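Local atomic coordinates of cytochrome c551 (Achromobacter xylosoxidans, PDB entry 2ZON), a protein that binds a single haem in a small helical cytochrome c fold and probably shuttles electrons between redox partners. Residues 46-51 / 81-86. Numbering follows the deposited sequence.
With HEM (protoporphyrin IX containing Fe), chain K.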
ATOM      1  N   GLN D  46      46.398  -1.860  19.144  1.00 32.39           N
ATOM      2  CA  GLN D  46      47.007  -2.924  18.336  1.00 32.62           C
ATOM      3  C   GLN D  46      47.832  -2.346  17.192  1.00 32.04           C
ATOM      4  O   GLN D  46      48.816  -2.954  16.752  1.00 32.37           O
ATOM      5  CB  GLN D  46      45.934  -3.841  17.745  1.00 32.51           C
ATOM      6  CG  GLN D  46      45.146  -4.642  18.758  1.00 33.85           C
ATOM      7  CD  GLN D  46      44.089  -5.509  18.102  1.00 33.60           C
ATOM      8  OE1 GLN D  46      42.961  -5.592  18.582  1.00 35.48           O
ATOM      9  NE2 GLN D  46      44.448  -6.156  16.993  1.00 35.40           N
ATOM     10  N   GLY D  47      47.408  -1.187  16.695  1.00 31.27           N
ATOM     11  CA  GLY D  47      48.091  -0.518  15.604  1.00 30.48           C
ATOM     12  C   GLY D  47      47.507  -0.879  14.252  1.00 29.79           C
ATOM     13  O   GLY D  47      46.803  -1.892  14.106  1.00 28.84           O
ATOM     14  N   ALA D  48      47.824  -0.046  13.262  1.00 29.04           N
ATOM     15  CA  ALA D  48      47.220  -0.135  11.938  1.00 28.67           C
ATOM     16  C   ALA D  48      47.577  -1.403  11.166  1.00 28.25           C
ATOM     17  O   ALA D  48      46.713  -1.979  10.504  1.00 27.95           O
ATOM     18  CB  ALA D  48      47.547   1.110  11.122  1.00 28.55           C
ATOM     19  N   ASP D  49      48.836  -1.834  11.243  1.00 27.74           N
ATOM     20  CA  ASP D  49      49.269  -3.040  10.533  1.00 27.75           C
ATOM     21  C   ASP D  49      48.487  -4.283  10.977  1.00 26.87           C
ATOM     22  O   ASP D  49      48.063  -5.092  10.139  1.00 26.63           O
ATOM     23  CB  ASP D  49      50.775  -3.271  10.701  1.00 28.48           C
ATOM     24  CG  ASP D  49      51.617  -2.275   9.927  1.00 30.10           C
ATOM     25  OD1 ASP D  49      51.092  -1.600   9.014  1.00 31.96           O
ATOM     26  OD2 ASP D  49      52.823  -2.166  10.238  1.00 33.47           O
ATOM     27  N   ALA D  50      48.286  -4.422  12.287  1.00 25.54           N
ATOM     28  CA  ALA D  50      47.544  -5.561  12.830  1.00 24.42           C
ATOM     29  C   ALA D  50      46.091  -5.553  12.365  1.00 23.76           C
ATOM     30  O   ALA D  50      45.549  -6.599  11.987  1.00 22.85           O
ATOM     31  CB  ALA D  50      47.621  -5.575  14.363  1.00 24.45           C
ATOM     32  N   LEU D  51      45.470  -4.373  12.406  1.00 23.32           N
ATOM     33  CA  LEU D  51      44.085  -4.212  11.969  1.00 22.95           C
ATOM     34  C   LEU D  51      43.944  -4.561  10.484  1.00 22.89           C
ATOM     35  O   LEU D  51      43.029  -5.304  10.096  1.00 22.47           O
ATOM     36  CB  LEU D  51      43.581  -2.784  12.239  1.00 23.18           C
ATOM     37  CG  LEU D  51      43.548  -2.312  13.696  1.00 23.70           C
ATOM     38  CD1 LEU D  51      42.917  -0.922  13.773  1.00 22.59           C
ATOM     39  CD2 LEU D  51      42.832  -3.309  14.634  1.00 21.75           C
ATOM     40  N   TYR D  81      40.840   5.533   7.805  1.00 17.82           N
ATOM     41  CA  TYR D  81      39.642   6.357   7.952  1.00 18.30           C
ATOM     42  C   TYR D  81      38.855   5.926   9.201  1.00 18.65           C
ATOM     43  O   TYR D  81      38.342   6.760   9.967  1.00 18.33           O
ATOM     44  CB  TYR D  81      38.767   6.228   6.700  1.00 18.59           C
ATOM     45  CG  TYR D  81      37.375   6.806   6.853  1.00 19.90           C
ATOM     46  CD1 TYR D  81      37.157   8.189   6.832  1.00 21.18           C
ATOM     47  CD2 TYR D  81      36.268   5.967   6.998  1.00 20.87           C
ATOM     48  CE1 TYR D  81      35.861   8.718   6.956  1.00 20.89           C
ATOM     49  CE2 TYR D  81      34.994   6.482   7.127  1.00 21.02           C
ATOM     50  CZ  TYR D  81      34.791   7.850   7.111  1.00 21.25           C
ATOM     51  OH  TYR D  81      33.501   8.329   7.238  1.00 22.97           O
ATOM     52  N   MET D  82      38.763   4.612   9.392  1.00 18.85           N
ATOM     53  CA  MET D  82      37.999   4.064  10.517  1.00 19.26           C
ATOM     54  C   MET D  82      38.662   4.421  11.853  1.00 20.00           C
ATOM     55  O   MET D  82      37.988   4.916  12.771  1.00 19.65           O
ATOM     56  CB  MET D  82      37.789   2.562  10.331  1.00 19.62           C
ATOM     57  CG  MET D  82      36.897   2.277   9.131  1.00 19.11           C
ATOM     58  SD  MET D  82      36.697   0.522   8.796  1.00 19.84           S
ATOM     59  CE  MET D  82      35.591   0.059  10.135  1.00 19.49           C
ATOM     60  N   MET D  83      39.978   4.219  11.929  1.00 19.91           N
ATOM     61  CA  MET D  83      40.778   4.615  13.094  1.00 21.75           C
ATOM     62  C   MET D  83      40.617   6.119  13.391  1.00 21.79           C
ATOM     63  O   MET D  83      40.376   6.505  14.537  1.00 22.51           O
ATOM     64  CB  MET D  83      42.258   4.265  12.870  1.00 21.53           C
ATOM     65  CG  MET D  83      42.560   2.764  12.795  1.00 21.88           C
ATOM     66  SD  MET D  83      44.271   2.347  12.379  1.00 25.25           S
ATOM     67  CE  MET D  83      45.035   2.312  14.004  1.00 24.00           C
ATOM     68  N   ASP D  84      40.730   6.957  12.354  1.00 21.18           N
ATOM     69  CA  ASP D  84      40.586   8.412  12.485  1.00 21.73           C
ATOM     70  C   ASP D  84      39.254   8.798  13.157  1.00 21.56           C
ATOM     71  O   ASP D  84      39.203   9.667  14.033  1.00 21.74           O
ATOM     72  CB  ASP D  84      40.706   9.072  11.099  1.00 21.92           C
ATOM     73  CG  ASP D  84      40.504  10.579  11.135  1.00 23.52           C
ATOM     74  OD1 ASP D  84      41.486  11.321  11.370  1.00 26.49           O
ATOM     75  OD2 ASP D  84      39.364  11.025  10.895  1.00 25.02           O
ATOM     76  N   ALA D  85      38.176   8.132  12.762  1.00 21.98           N
ATOM     77  CA  ALA D  85      36.841   8.480  13.256  1.00 22.50           C
ATOM     78  C   ALA D  85      36.685   8.172  14.759  1.00 22.72           C
ATOM     79  O   ALA D  85      35.781   8.688  15.420  1.00 23.13           O
ATOM     80  CB  ALA D  85      35.763   7.763  12.421  1.00 22.47           C
ATOM     81  N   ALA D  86      37.589   7.350  15.279  1.00 22.60           N
ATOM     82  CA  ALA D  86      37.540   6.855  16.653  1.00 23.94           C
ATOM     83  C   ALA D  86      38.433   7.659  17.593  1.00 24.69           C
ATOM     84  O   ALA D  86      38.458   7.409  18.808  1.00 24.51           O
ATOM     85  CB  ALA D  86      37.946   5.400  16.682  1.00 23.66           C
TER
HETATM   86  CHA HEM K 200      36.146  -5.966  12.613  1.00 19.61           C
HETATM   87  CHB HEM K 200      37.447  -2.929   9.118  1.00 19.71           C
HETATM   88  CHC HEM K 200      34.057  -4.822   6.302  1.00 19.53           C
HETATM   89  CHD HEM K 200      32.141  -6.970  10.134  1.00 21.13           C
HETATM   90  C1A HEM K 200      36.890  -5.000  11.930  1.00 20.60           C
HETATM   91  C2A HEM K 200      38.071  -4.380  12.344  1.00 19.78           C
HETATM   92  C3A HEM K 200      38.429  -3.518  11.329  1.00 19.23           C
HETATM   93  C4A HEM K 200      37.485  -3.621  10.320  1.00 19.33           C
HETATM   94  CMA HEM K 200      39.652  -2.583  11.271  1.00 20.52           C
HETATM   95  CAA HEM K 200      38.794  -4.623  13.665  1.00 21.49           C
HETATM   96  CBA HEM K 200      39.642  -5.875  13.581  1.00 25.94           C
HETATM   97  CGA HEM K 200      39.475  -6.689  14.865  1.00 28.57           C
HETATM   98  O1A HEM K 200      38.316  -6.856  15.303  1.00 30.76           O
HETATM   99  O2A HEM K 200      40.521  -7.115  15.377  1.00 31.07           O
HETATM  100  C1B HEM K 200      36.717  -3.218   7.970  1.00 19.59           C
HETATM  101  C2B HEM K 200      36.919  -2.707   6.700  1.00 17.36           C
HETATM  102  C3B HEM K 200      35.965  -3.257   5.870  1.00 17.94           C
HETATM  103  C4B HEM K 200      35.160  -4.061   6.687  1.00 18.88           C
HETATM  104  CMB HEM K 200      38.073  -1.744   6.325  1.00 16.23           C
HETATM  105  CAB HEM K 200      35.751  -2.936   4.389  1.00 18.94           C
HETATM  106  CBB HEM K 200      36.998  -3.131   3.507  1.00 19.62           C
HETATM  107  C1C HEM K 200      33.152  -5.564   7.066  1.00 19.09           C
HETATM  108  C2C HEM K 200      31.961  -6.160   6.654  1.00 19.93           C
HETATM  109  C3C HEM K 200      31.391  -6.803   7.742  1.00 19.47           C
HETATM  110  C4C HEM K 200      32.267  -6.555   8.808  1.00 20.77           C
HETATM  111  CMC HEM K 200      31.407  -6.086   5.222  1.00 20.16           C
HETATM  112  CAC HEM K 200      30.026  -7.492   7.708  1.00 19.05           C
HETATM  113  CBC HEM K 200      29.841  -8.677   6.750  1.00 17.49           C
HETATM  114  C1D HEM K 200      33.085  -6.984  11.159  1.00 20.16           C
HETATM  115  C2D HEM K 200      33.022  -7.667  12.374  1.00 20.55           C
HETATM  116  C3D HEM K 200      34.162  -7.392  13.097  1.00 20.99           C
HETATM  117  C4D HEM K 200      34.910  -6.524  12.303  1.00 20.41           C
HETATM  118  CMD HEM K 200      31.865  -8.580  12.817  1.00 20.79           C
HETATM  119  CAD HEM K 200      34.558  -7.943  14.486  1.00 23.13           C
HETATM  120  CBD HEM K 200      35.194  -9.333  14.314  1.00 25.68           C
HETATM  121  CGD HEM K 200      35.065 -10.232  15.562  1.00 29.32           C
HETATM  122  O1D HEM K 200      35.515  -9.781  16.637  1.00 30.74           O
HETATM  123  O2D HEM K 200      34.524 -11.358  15.417  1.00 31.23           O
HETATM  124  NA  HEM K 200      36.569  -4.521  10.716  1.00 17.87           N
HETATM  125  NB  HEM K 200      35.646  -4.035   7.933  1.00 16.88           N
HETATM  126  NC  HEM K 200      33.310  -5.815   8.376  1.00 18.79           N
HETATM  127  ND  HEM K 200      34.242  -6.304  11.148  1.00 19.32           N
HETATM  128 FE   HEM K 200      34.951  -5.142   9.579  1.00 19.40          FE
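Met-83 of helix 72-85 runs its side chain end-on into Ala-48 and Leu-51 in the first turn of helix 48-57. The side chain sets off toward residues 46-51, and CG anti to the carbonyl carbon (chi1 -66°), with the next bond extended, carries the sulfur out to both partners. CG of Met-83 is 3.8 Å from CD1 of Leu-51. SD of Met-83 touches two methyls set at roughly a right angle about it, CB of Ala-48 at 3.7 Å and CD1 of Leu-51 at 3.8 Å. A bend at chi3 (88°) brings CE of Met-83 against the backbone where the helix starts, 3.7 Å from N of Ala-48 and 4.0 Å from C of Gly-47. Leu-51 reaches back to meet the methionine tip to tip, while its own CB is 4.1 Å from the haem methyl CMA. No hydrogen bond crosses; the pairing is apolar, with Met-83 and Leu-51 buried and Ala-48 at the exposed margin. Gly-47, with positive phi, ends helix 37-46 and sits at the N-cap position of helix 48-57; its O takes the first helical bond, from N of Leu-51. Met-82 lays its sulfur over the porphyrin rim, SD 3.5 Å from the haem meso carbon CHB, and does not ligate the iron. The contact thus ties the C-terminal helix to the start of helix 48-57 beside the haem, with Phe-43 of helix 37-46 touching Leu-51 and Tyr-16 of helix 10-24 touching Met-82.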